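Local coordinates for protein dermonecrotic toxin (Pasteurella multocida, PDB 2EBF) that acts as a secreted mitogenic and osteolytic dermonecrotic toxin, inducing bone resorption and associated with severe atrophic rhinitis in pigs, with a thiol protease-like catalytic triad in its C-terminal region, at residues D103-E106 with E107-S111; P132-E135 with A136-K139; H265-E268 with E269-S273; I359-R362 with I363-C366; G579-E583 with Q584-P588. One frame throughout, in Å; residues are numbered along the deposited sequence.

Contact 1: D103-E106 with E107-S111. With GLC (alpha-D-glucopyranose), chain C.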
# COMPACT_ATOMS: atom_id res chain seq x y z
N ASP A 103 -23.74 4.52 -13.43
CA ASP A 103 -24.15 3.20 -12.93
C ASP A 103 -25.40 3.28 -12.04
O ASP A 103 -26.36 2.54 -12.24
CB ASP A 103 -23.01 2.55 -12.13
CG ASP A 103 -21.86 2.09 -13.00
OD1 ASP A 103 -22.00 1.98 -14.24
OD2 ASP A 103 -20.78 1.84 -12.41
N LEU A 104 -25.35 4.18 -11.05
CA LEU A 104 -26.42 4.33 -10.07
C LEU A 104 -27.70 4.85 -10.71
O LEU A 104 -28.79 4.38 -10.39
CB LEU A 104 -25.98 5.28 -8.95
CG LEU A 104 -24.90 4.77 -7.98
CD1 LEU A 104 -24.44 5.90 -7.07
CD2 LEU A 104 -25.40 3.59 -7.15
N TYR A 105 -27.56 5.82 -11.62
CA TYR A 105 -28.69 6.37 -12.35
C TYR A 105 -29.37 5.31 -13.20
O TYR A 105 -30.60 5.20 -13.19
CB TYR A 105 -28.24 7.54 -13.23
CG TYR A 105 -29.37 8.24 -13.95
CD1 TYR A 105 -29.95 9.39 -13.41
CD2 TYR A 105 -29.84 7.77 -15.18
CE1 TYR A 105 -30.97 10.05 -14.07
CE2 TYR A 105 -30.86 8.42 -15.85
CZ TYR A 105 -31.42 9.56 -15.29
OH TYR A 105 -32.44 10.20 -15.95
N GLU A 106 -28.57 4.54 -13.93
CA GLU A 106 -29.04 3.44 -14.77
C GLU A 106 -29.81 2.41 -13.94
O GLU A 106 -30.84 1.89 -14.37
CB GLU A 106 -27.85 2.78 -15.46
CG GLU A 106 -28.18 1.65 -16.41
CD GLU A 106 -26.94 1.01 -17.00
OE1 GLU A 106 -26.02 0.64 -16.23
OE2 GLU A 106 -26.88 0.88 -18.23
N GLU A 107 -29.31 2.15 -12.74
CA GLU A 107 -29.94 1.22 -11.80
C GLU A 107 -31.25 1.80 -11.25
O GLU A 107 -32.26 1.09 -11.17
CB GLU A 107 -28.94 0.90 -10.68
CG GLU A 107 -29.37 -0.18 -9.70
CD GLU A 107 -28.36 -0.38 -8.57
OE1 GLU A 107 -27.74 0.61 -8.11
OE2 GLU A 107 -28.21 -1.55 -8.12
N SER A 108 -31.24 3.08 -10.90
CA SER A 108 -32.42 3.71 -10.30
C SER A 108 -33.49 4.16 -11.30
O SER A 108 -34.67 4.24 -10.95
CB SER A 108 -32.00 4.86 -9.37
OG SER A 108 -31.70 6.04 -10.10
N GLN A 109 -33.09 4.45 -12.54
CA GLN A 109 -34.03 4.87 -13.59
C GLN A 109 -33.83 4.10 -14.90
O GLN A 109 -33.39 4.69 -15.89
CB GLN A 109 -33.91 6.38 -13.86
CG GLN A 109 -34.11 7.28 -12.66
CD GLN A 109 -34.42 8.71 -13.05
OE1 GLN A 109 -35.19 8.95 -13.99
NE2 GLN A 109 -33.83 9.66 -12.34
N PRO A 110 -34.17 2.80 -14.92
CA PRO A 110 -33.91 1.98 -16.12
C PRO A 110 -34.69 2.39 -17.38
O PRO A 110 -34.33 1.99 -18.49
CB PRO A 110 -34.30 0.57 -15.68
CG PRO A 110 -35.24 0.76 -14.56
CD PRO A 110 -34.79 2.00 -13.85
N SER A 111 -35.76 3.17 -17.21
CA SER A 111 -36.57 3.60 -18.34
C SER A 111 -36.33 5.06 -18.71
O SER A 111 -37.05 5.63 -19.53
CB SER A 111 -38.06 3.37 -18.04
OG SER A 111 -38.53 4.32 -17.09
C1 GLC C . -19.58 -3.74 -13.96
C2 GLC C . -20.00 -4.90 -13.05
C3 GLC C . -21.48 -5.22 -13.29
C4 GLC C . -22.35 -3.99 -13.07
C5 GLC C . -21.83 -2.80 -13.89
C6 GLC C . -22.53 -1.51 -13.48
O1 GLC C . -19.71 -4.17 -15.31
O2 GLC C . -19.18 -6.04 -13.32
O3 GLC C . -21.94 -6.28 -12.45
O4 GLC C . -23.71 -4.29 -13.43
O5 GLC C . -20.42 -2.60 -13.69
O6 GLC C . -22.23 -1.24 -12.10
O HOH W 1 -29.09 2.89 -7.86
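Tyr-105 and Gln-109, one helical turn apart, make the main side-chain meeting. The glutamine amide lies above the CE1 rim of the ring, NE2 3.4 Å from Tyr-105 CE1, with ring and amide planes 35° apart. Gln-109 CB covers the same face, 4.2 Å above the ring plane and offset toward its rim. With CG of Tyr-105 anti to the backbone N (chi1 -176°), the ring stands beside its own carbonyl carbon, on the side where Gln-109 follows; its OH is bonded to Ser-112 OG.

The backbone N atoms of Glu-107, Ser-108 and Gln-109 bond to the carbonyls four residues earlier, the last at 2.7 Å between Gln-109 N and Tyr-105 O. They close the C-terminal end of helix 88-108, in the Membrane Localization Domain. Pro-110 has no N-H to give, and Glu-106 O receives instead a CA-H...O contact from Pro-110 CA at 3.5 Å.

One water donates both to Leu-104 O (3.0 Å) and to Glu-107 OE1 (2.7 Å).

Among charged groups, Asp-103 forms salt bridges with Arg-122 and Lys-147. It belongs to a glycan pocket, OD2 of Asp-103 lying 3.4 Å from O6 of a bound glucose; Leu-104 belongs to a second.

Contact 2: P132-E135 with A136-K139. With GLC (alpha-D-glucopyranose), chain B.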
# COMPACT_ATOMS: atom_id res chain seq x y z
N PRO A 132 -6.52 0.48 -25.42
CA PRO A 132 -6.84 -0.85 -26.00
C PRO A 132 -6.03 -2.02 -25.44
O PRO A 132 -6.55 -3.14 -25.37
CB PRO A 132 -6.54 -0.65 -27.49
CG PRO A 132 -6.78 0.80 -27.72
CD PRO A 132 -6.25 1.47 -26.48
N GLU A 133 -4.76 -1.79 -25.09
CA GLU A 133 -3.91 -2.88 -24.60
C GLU A 133 -4.10 -3.18 -23.10
O GLU A 133 -3.39 -4.03 -22.54
CB GLU A 133 -2.44 -2.58 -24.89
CG GLU A 133 -1.83 -1.47 -24.03
CD GLU A 133 -2.05 -0.07 -24.58
OE1 GLU A 133 -2.80 0.13 -25.57
OE2 GLU A 133 -1.44 0.85 -24.00
N MET A 134 -5.05 -2.47 -22.48
CA MET A 134 -5.36 -2.63 -21.05
C MET A 134 -6.70 -3.36 -20.80
O MET A 134 -7.29 -3.19 -19.73
CB MET A 134 -5.37 -1.25 -20.38
CG MET A 134 -4.05 -0.48 -20.48
SD MET A 134 -4.12 1.29 -20.06
CE MET A 134 -4.93 1.19 -18.51
N GLU A 135 -7.15 -4.17 -21.74
CA GLU A 135 -8.43 -4.88 -21.60
C GLU A 135 -8.57 -5.71 -20.32
O GLU A 135 -9.60 -5.66 -19.65
CB GLU A 135 -8.75 -5.76 -22.82
CG GLU A 135 -9.42 -5.02 -23.98
CD GLU A 135 -10.80 -4.49 -23.62
OE1 GLU A 135 -11.70 -5.29 -23.30
OE2 GLU A 135 -10.98 -3.26 -23.66
N ALA A 136 -7.54 -6.50 -20.00
CA ALA A 136 -7.63 -7.40 -18.86
C ALA A 136 -7.64 -6.60 -17.57
O ALA A 136 -8.35 -6.94 -16.63
CB ALA A 136 -6.49 -8.41 -18.88
N LEU A 137 -6.84 -5.53 -17.54
CA LEU A 137 -6.80 -4.61 -16.40
C LEU A 137 -8.14 -3.92 -16.19
O LEU A 137 -8.65 -3.87 -15.07
CB LEU A 137 -5.72 -3.57 -16.62
CG LEU A 137 -5.54 -2.51 -15.53
CD1 LEU A 137 -4.88 -3.13 -14.29
CD2 LEU A 137 -4.68 -1.42 -16.09
N LYS A 138 -8.69 -3.37 -17.26
CA LYS A 138 -9.99 -2.72 -17.24
C LYS A 138 -11.05 -3.65 -16.65
O LYS A 138 -11.80 -3.25 -15.77
CB LYS A 138 -10.40 -2.30 -18.66
CG LYS A 138 -11.78 -1.65 -18.76
CD LYS A 138 -12.12 -1.40 -20.23
CE LYS A 138 -13.54 -0.87 -20.40
NZ LYS A 138 -13.83 -0.56 -21.84
N LYS A 139 -11.11 -4.89 -17.14
CA LYS A 139 -12.13 -5.82 -16.66
C LYS A 139 -12.01 -6.04 -15.16
O LYS A 139 -13.02 -6.05 -14.45
CB LYS A 139 -12.07 -7.16 -17.41
CG LYS A 139 -13.31 -8.04 -17.18
CD LYS A 139 -13.30 -9.28 -18.05
CE LYS A 139 -14.68 -9.96 -18.09
NZ LYS A 139 -14.96 -10.73 -16.86
C1 GLC B . -19.11 -3.32 -16.29
C2 GLC B . -19.70 -3.67 -17.66
C3 GLC B . -19.27 -5.08 -18.09
C4 GLC B . -17.75 -5.26 -18.00
C5 GLC B . -17.19 -4.79 -16.65
C6 GLC B . -15.67 -4.71 -16.67
O2 GLC B . -21.12 -3.62 -17.57
O3 GLC B . -19.72 -5.33 -19.43
O4 GLC B . -17.42 -6.64 -18.22
O5 GLC B . -17.68 -3.48 -16.31
O6 GLC B . -15.25 -3.71 -17.61
O HOH W 2 -5.05 -6.84 -21.53
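The first turn of helix 135-143 is built here, with Met-134 at the N-cap, meeting Leu-137 and Lys-138 three and four residues on. The Met-134 carbonyl accepts the first i to i+4 bond: Lys-138 N reaches Met-134 O at 2.8 Å with an N-H...O angle of 171°, almost straight. The next bond in the series, Lys-139 N to Glu-135 O, measures 3.0 Å. The amide of Ala-136, at the very start of the helix, is instead met by a water at 2.9 Å, which also makes a weak bond to Glu-133 O.

Two side-chain pairs flank this backbone, each lying side by side and pointing the same way. On the buried side the Met-134 chain bends at its last torsion (chi3 51°), bringing CE to 3.6 Å from Leu-137 CD2. Both residues also pack on helix 151-164, Met-134 against Leu-156 and Met-163, Leu-137 against Ala-159. On the outer side Glu-135 folds back at chi2 (-64°) so that its carboxylate runs beside the extended Lys-138. OE2 of Glu-135 comes to 4.1 Å from CD of Lys-138 and 4.3 Å from its NZ, which is too far for a salt bridge but near enough for the opposite charges probably to attract; Lys-138 NZ also makes a long, weak ion pair with Glu-126. Lys-139 turns its tip elsewhere, to Gln-143 and Glu-556.

Lys-139 O lies 3.7 Å from C6 of a bound glucose; the start of helix 135-143 thus supplies part of the wall of a glycan pocket, through Lys-138 and Lys-139.

Contact 3: H265-E268 with E269-S273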
# COMPACT_ATOMS: atom_id res chain seq x y z
N HIS A 265 -18.10 4.84 17.32
CA HIS A 265 -17.21 3.73 17.64
C HIS A 265 -17.10 2.82 16.44
O HIS A 265 -18.11 2.47 15.83
CB HIS A 265 -17.73 2.89 18.81
CG HIS A 265 -18.05 3.69 20.04
ND1 HIS A 265 -17.16 3.83 21.08
CD2 HIS A 265 -19.16 4.38 20.39
CE1 HIS A 265 -17.72 4.58 22.02
NE2 HIS A 265 -18.93 4.92 21.63
N SER A 266 -15.88 2.42 16.10
CA SER A 266 -15.68 1.56 14.95
C SER A 266 -16.20 0.16 15.23
O SER A 266 -16.25 -0.29 16.38
CB SER A 266 -14.20 1.52 14.56
OG SER A 266 -13.43 0.83 15.53
N TYR A 267 -16.62 -0.52 14.16
CA TYR A 267 -17.06 -1.91 14.22
C TYR A 267 -16.14 -2.76 15.09
O TYR A 267 -16.59 -3.47 15.98
CB TYR A 267 -17.12 -2.48 12.80
CG TYR A 267 -17.45 -3.95 12.74
CD1 TYR A 267 -16.67 -4.83 11.99
CD2 TYR A 267 -18.55 -4.47 13.42
CE1 TYR A 267 -16.98 -6.18 11.92
CE2 TYR A 267 -18.86 -5.82 13.37
CZ TYR A 267 -18.08 -6.67 12.62
OH TYR A 267 -18.40 -8.01 12.57
N GLU A 268 -14.84 -2.66 14.83
CA GLU A 268 -13.84 -3.49 15.50
C GLU A 268 -13.66 -3.12 16.97
O GLU A 268 -13.44 -4.00 17.81
CB GLU A 268 -12.49 -3.41 14.78
CG GLU A 268 -12.50 -4.04 13.39
CD GLU A 268 -12.74 -3.03 12.27
OE1 GLU A 268 -13.11 -1.87 12.57
OE2 GLU A 268 -12.55 -3.41 11.09
N GLU A 269 -13.75 -1.83 17.27
CA GLU A 269 -13.71 -1.37 18.65
C GLU A 269 -14.84 -2.00 19.46
O GLU A 269 -14.63 -2.52 20.56
CB GLU A 269 -13.80 0.15 18.71
CG GLU A 269 -13.96 0.67 20.14
CD GLU A 269 -14.16 2.16 20.21
OE1 GLU A 269 -14.50 2.65 21.30
OE2 GLU A 269 -13.98 2.85 19.19
N MET A 270 -16.05 -1.95 18.90
CA MET A 270 -17.21 -2.53 19.56
C MET A 270 -17.09 -4.04 19.71
O MET A 270 -17.39 -4.58 20.78
CB MET A 270 -18.49 -2.16 18.81
CG MET A 270 -18.79 -0.69 18.84
SD MET A 270 -20.46 -0.40 18.26
CE MET A 270 -20.59 1.36 18.54
N PHE A 271 -16.65 -4.71 18.65
CA PHE A 271 -16.53 -6.17 18.65
C PHE A 271 -15.61 -6.70 19.75
O PHE A 271 -15.91 -7.73 20.36
CB PHE A 271 -16.05 -6.67 17.29
CG PHE A 271 -15.93 -8.17 17.21
CD1 PHE A 271 -17.00 -8.94 16.75
CD2 PHE A 271 -14.76 -8.81 17.59
CE1 PHE A 271 -16.89 -10.32 16.67
CE2 PHE A 271 -14.64 -10.20 17.52
CZ PHE A 271 -15.72 -10.96 17.05
N TYR A 272 -14.50 -6.00 19.99
CA TYR A 272 -13.51 -6.46 20.96
C TYR A 272 -13.75 -5.96 22.39
O TYR A 272 -13.11 -6.43 23.33
CB TYR A 272 -12.08 -6.14 20.48
CG TYR A 272 -11.61 -7.11 19.42
CD1 TYR A 272 -11.43 -6.71 18.09
CD2 TYR A 272 -11.37 -8.45 19.74
CE1 TYR A 272 -11.01 -7.62 17.12
CE2 TYR A 272 -10.96 -9.36 18.78
CZ TYR A 272 -10.77 -8.95 17.47
OH TYR A 272 -10.36 -9.87 16.55
N SER A 273 -14.68 -5.02 22.54
CA SER A 273 -15.04 -4.51 23.86
C SER A 273 -16.45 -4.91 24.31
O SER A 273 -16.84 -4.65 25.45
CB SER A 273 -14.86 -2.98 23.93
OG SER A 273 -15.69 -2.31 22.99
O HOH W 3 -13.29 3.90 17.08
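Glu-269 reaches back from the first turn of helix 267-273 to His-265 and Ser-266, the two residues just before the helix. Ser-266 is the N-cap, its OG accepting from Glu-269 N at 3.2 Å. Followed outward, the glutamate chain begins with CB against the same serine, 3.3 Å from Ser-266 OG. CG is anti to the backbone N (chi1 172°) and the rest is extended, which carries the carboxylate back past the start of the helix. CD then lies 3.5 Å from His-265 ND1, near the imidazole plane.

At the tip the two oxygens divide their work. OE1 accepts a hydrogen bond from His-265 ND1 at 2.9 Å; the N-H...O angle of 177° makes this bond practically linear. The oxygen lies in the ring plane, whereas the histidine approaches from above the carboxylate plane, 58° out of it. OE2 receives a bond from a water that itself accepts from Ser-266 N, so the serine amide is joined to the glutamate through solvent. The far nitrogen of the imidazole, NE2, is bonded to Lys-253 N, so both ring nitrogens are engaged and the rotation of the ring is fixed.

Met-270 crosses the histidine at about a right angle, with CE 3.3 Å from His-265 CB, a tight methyl contact inside the C2 domain; Cys-254 of strand 254-257 touches both residues. One turn on, Ser-273 OG donates to Glu-269 O at 2.7 Å.

Contact 4: I359-R362 with I363-C366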
# COMPACT_ATOMS: atom_id res chain seq x y z
N ILE A 359 16.99 -21.34 32.44
CA ILE A 359 15.99 -20.29 32.25
C ILE A 359 16.67 -18.92 32.40
O ILE A 359 16.51 -18.06 31.54
CB ILE A 359 14.78 -20.46 33.22
CG1 ILE A 359 13.88 -21.60 32.71
CG2 ILE A 359 13.98 -19.17 33.36
CD1 ILE A 359 13.12 -22.31 33.80
N ASN A 360 17.47 -18.76 33.45
CA ASN A 360 18.14 -17.48 33.70
C ASN A 360 19.17 -17.08 32.65
O ASN A 360 19.32 -15.90 32.35
CB ASN A 360 18.71 -17.43 35.13
CG ASN A 360 17.60 -17.41 36.17
OD1 ASN A 360 16.43 -17.20 35.83
ND2 ASN A 360 17.96 -17.65 37.43
N GLU A 361 19.87 -18.06 32.09
CA GLU A 361 20.82 -17.82 31.00
C GLU A 361 20.08 -17.36 29.74
O GLU A 361 20.53 -16.46 29.03
CB GLU A 361 21.63 -19.08 30.72
CG GLU A 361 22.73 -19.32 31.74
CD GLU A 361 23.37 -20.70 31.63
OE1 GLU A 361 24.44 -20.89 32.25
OE2 GLU A 361 22.81 -21.58 30.94
N ARG A 362 18.94 -18.00 29.49
CA ARG A 362 18.06 -17.59 28.40
C ARG A 362 17.57 -16.15 28.55
O ARG A 362 17.58 -15.39 27.59
CB ARG A 362 16.88 -18.54 28.27
CG ARG A 362 17.19 -19.75 27.41
CD ARG A 362 16.08 -20.76 27.46
NE ARG A 362 16.32 -21.79 28.46
CZ ARG A 362 15.38 -22.59 28.95
NH1 ARG A 362 14.12 -22.48 28.56
NH2 ARG A 362 15.70 -23.50 29.87
N ILE A 363 17.14 -15.78 29.75
CA ILE A 363 16.66 -14.42 30.00
C ILE A 363 17.78 -13.40 29.81
O ILE A 363 17.55 -12.32 29.24
CB ILE A 363 16.04 -14.27 31.41
CG1 ILE A 363 14.84 -15.21 31.57
CG2 ILE A 363 15.67 -12.80 31.67
CD1 ILE A 363 14.29 -15.32 33.01
N GLU A 364 18.97 -13.74 30.31
CA GLU A 364 20.17 -12.91 30.14
C GLU A 364 20.53 -12.73 28.67
O GLU A 364 20.84 -11.62 28.25
CB GLU A 364 21.36 -13.50 30.89
CG GLU A 364 21.31 -13.26 32.39
CD GLU A 364 22.19 -14.21 33.20
OE1 GLU A 364 23.02 -14.93 32.61
OE2 GLU A 364 22.03 -14.23 34.44
N LYS A 365 20.47 -13.82 27.90
CA LYS A 365 20.78 -13.77 26.48
C LYS A 365 19.75 -12.96 25.70
O LYS A 365 20.13 -12.18 24.83
CB LYS A 365 20.93 -15.17 25.88
CG LYS A 365 21.65 -15.19 24.52
CD LYS A 365 22.40 -16.50 24.32
CE LYS A 365 23.44 -16.40 23.21
NZ LYS A 365 24.74 -15.80 23.68
N CYS A 366 18.46 -13.13 26.01
CA CYS A 366 17.39 -12.37 25.34
C CYS A 366 17.50 -10.87 25.62
O CYS A 366 17.37 -10.04 24.70
CB CYS A 366 16.00 -12.88 25.75
SG CYS A 366 15.58 -14.53 25.07
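The carboxamide of Asn-360 runs alongside Ile-363, pointing the same way, with OD1 4.0 Å from CD1 of that isoleucine. A separate flat group, the guanidinium of Arg-362, has Ile-359 CA over one face, 3.8 Å above its plane and toward the rim. Its NH2 is bonded to Met-357 O, its NE weakly to Ser-358 O, and Phe-354 adds a cation-pi contact. A third flat group, the Glu-364 carboxylate, stays close to its own helix, CD lying 3.4 Å from Asn-360 O.

Between the isoleucines the side chains pass at a slant, and Ile-359 CG2 meets Ile-363 CD1 at 3.9 Å. CG1 of Ile-363 is anti to the carbonyl carbon (chi1 -61°), which lays it 3.3 Å from Ile-359 O. Ile-363 is buried and reaches Thr-391 and Phe-392 of helix 389-394 and Trp-537 of strand 537-539.

The backbone keeps this spacing through four bonds, from Ile-363 N to Ile-359 O (3.0 Å) through Cys-366 N to Arg-362 O (2.9 Å). Such i to i+4 bonding, with Arg-362, Ile-363 and Cys-366 buried and Asn-360, Glu-361 and Glu-364 exposed, is consistent with an alpha helix that sets one face against the C2 domain, beside its mixed sheet.

Contact 5: G579-E583 with Q584-P588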
# COMPACT_ATOMS: atom_id res chain seq x y z
N GLY A 579 22.64 24.75 -22.02
CA GLY A 579 23.08 24.60 -23.39
C GLY A 579 23.63 23.20 -23.56
O GLY A 579 23.25 22.28 -22.83
N PHE A 580 24.52 23.04 -24.53
CA PHE A 580 25.17 21.77 -24.76
C PHE A 580 26.03 21.40 -23.58
O PHE A 580 26.64 22.27 -22.96
CB PHE A 580 26.02 21.81 -26.03
CG PHE A 580 25.22 21.95 -27.28
CD1 PHE A 580 25.34 23.08 -28.07
CD2 PHE A 580 24.33 20.95 -27.67
CE1 PHE A 580 24.61 23.22 -29.24
CE2 PHE A 580 23.58 21.08 -28.83
CZ PHE A 580 23.72 22.22 -29.61
N PRO A 581 26.08 20.10 -23.25
CA PRO A 581 27.00 19.63 -22.21
C PRO A 581 28.44 19.85 -22.66
O PRO A 581 28.72 19.86 -23.87
CB PRO A 581 26.68 18.13 -22.10
CG PRO A 581 25.95 17.79 -23.33
CD PRO A 581 25.26 19.01 -23.81
N THR A 582 29.33 20.04 -21.70
CA THR A 582 30.74 20.23 -21.98
C THR A 582 31.54 19.32 -21.05
O THR A 582 30.99 18.75 -20.11
CB THR A 582 31.19 21.69 -21.73
OG1 THR A 582 30.90 22.06 -20.38
CG2 THR A 582 30.49 22.65 -22.69
N GLU A 583 32.84 19.21 -21.32
CA GLU A 583 33.71 18.45 -20.43
C GLU A 583 33.69 19.06 -19.03
O GLU A 583 33.69 18.32 -18.03
CB GLU A 583 35.12 18.36 -21.00
CG GLU A 583 35.23 17.42 -22.21
CD GLU A 583 35.02 15.95 -21.85
OE1 GLU A 583 36.04 15.25 -21.68
OE2 GLU A 583 33.86 15.50 -21.72
N GLN A 584 33.62 20.39 -18.96
CA GLN A 584 33.46 21.10 -17.70
C GLN A 584 32.20 20.69 -16.94
O GLN A 584 32.27 20.37 -15.75
CB GLN A 584 33.49 22.63 -17.92
CG GLN A 584 33.41 23.44 -16.63
CD GLN A 584 33.62 24.94 -16.82
OE1 GLN A 584 34.37 25.57 -16.06
NE2 GLN A 584 32.97 25.52 -17.82
N SER A 585 31.05 20.68 -17.62
CA SER A 585 29.78 20.30 -17.00
C SER A 585 29.76 18.83 -16.60
O SER A 585 29.15 18.46 -15.59
CB SER A 585 28.59 20.63 -17.91
OG SER A 585 28.56 19.81 -19.07
N ARG A 586 30.43 17.99 -17.38
CA ARG A 586 30.50 16.56 -17.11
C ARG A 586 31.41 16.17 -15.94
O ARG A 586 31.26 15.08 -15.39
CB ARG A 586 30.93 15.80 -18.37
CG ARG A 586 29.97 15.91 -19.54
CD ARG A 586 30.55 15.20 -20.77
NE ARG A 586 29.76 15.43 -21.98
CZ ARG A 586 30.20 16.03 -23.08
NH1 ARG A 586 31.45 16.47 -23.16
NH2 ARG A 586 29.39 16.18 -24.12
N LEU A 587 32.36 17.03 -15.57
CA LEU A 587 33.32 16.66 -14.53
C LEU A 587 32.67 16.22 -13.20
O LEU A 587 33.01 15.16 -12.68
CB LEU A 587 34.39 17.74 -14.32
CG LEU A 587 35.55 17.40 -13.38
CD1 LEU A 587 36.36 16.21 -13.89
CD2 LEU A 587 36.45 18.60 -13.23
N PRO A 588 31.74 17.03 -12.65
CA PRO A 588 31.03 16.58 -11.43
C PRO A 588 30.42 15.18 -11.52
O PRO A 588 30.51 14.40 -10.57
CB PRO A 588 29.94 17.64 -11.25
CG PRO A 588 30.54 18.86 -11.85
CD PRO A 588 31.31 18.38 -13.05
O HOH W 4 31.07 24.76 -20.03
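Thr-582 and Ser-585 bond each other reciprocally. Ser-585 OG accepts from Thr-582 N at 2.8 Å with an N-H...O angle of 170°, and Thr-582 OG1 accepts from Ser-585 N at 3.1 Å. In each residue the hydroxyl stands between backbone N and carbonyl carbon (chi1 58° in Thr-582), directed at the other's amide. The Thr-582 carbonyl continues the pattern, taking Arg-586 N at 2.9 Å.

Beside this pair, Arg-586 NH1 donates to Glu-583 OE2 at 3.0 Å in a salt bridge. The carboxylate is met on its anti side, and the two charged planes are 56° apart, so the groups do not lie flat together. Pro-581 covers part of one guanidinium face, its C 4.1 Å above the plane.

Farther out, NH2 of Arg-586 is held by Glu-707 and Asp-693, and Glu-583 OE1 by Lys-610; these second partners anchor both ends of the bridge. A water lies 2.7 Å from Thr-582 OG1 and accepts from Gln-584 NE2 at 3.0 Å. Downstream, Leu-587 N to Glu-583 O is weak, and Pro-588, lacking an N-H, kinks the helix.

The reciprocal serine-threonine bonds define a capping box, closing the N-terminus of helix 583-591 in the C3 domain.

All five contacts are local and follow one another along the chain without overlap. Contact 1 closes the C-terminal end of helix 88-108, while contact 2 opens helix 135-143; their centres are about 25 Å apart, and they share one glycan pocket, to which Asp-103 and Lys-138 with Lys-139 contribute. Contacts 3 and 4 both belong to the C2 domain, yet their centres are about 38 Å apart, on helices 267-273 and 359-370. Contact 5 stands in the C3 domain, about 61 Å from contact 4, centre to centre. Contacts 1 and 4, about 68 Å apart between centres, lie on opposite sides of the chain's centre. The contacts are separate local elements, none touching another, spread over the glycan-binding N-terminal part, the C2 and the C3 domain.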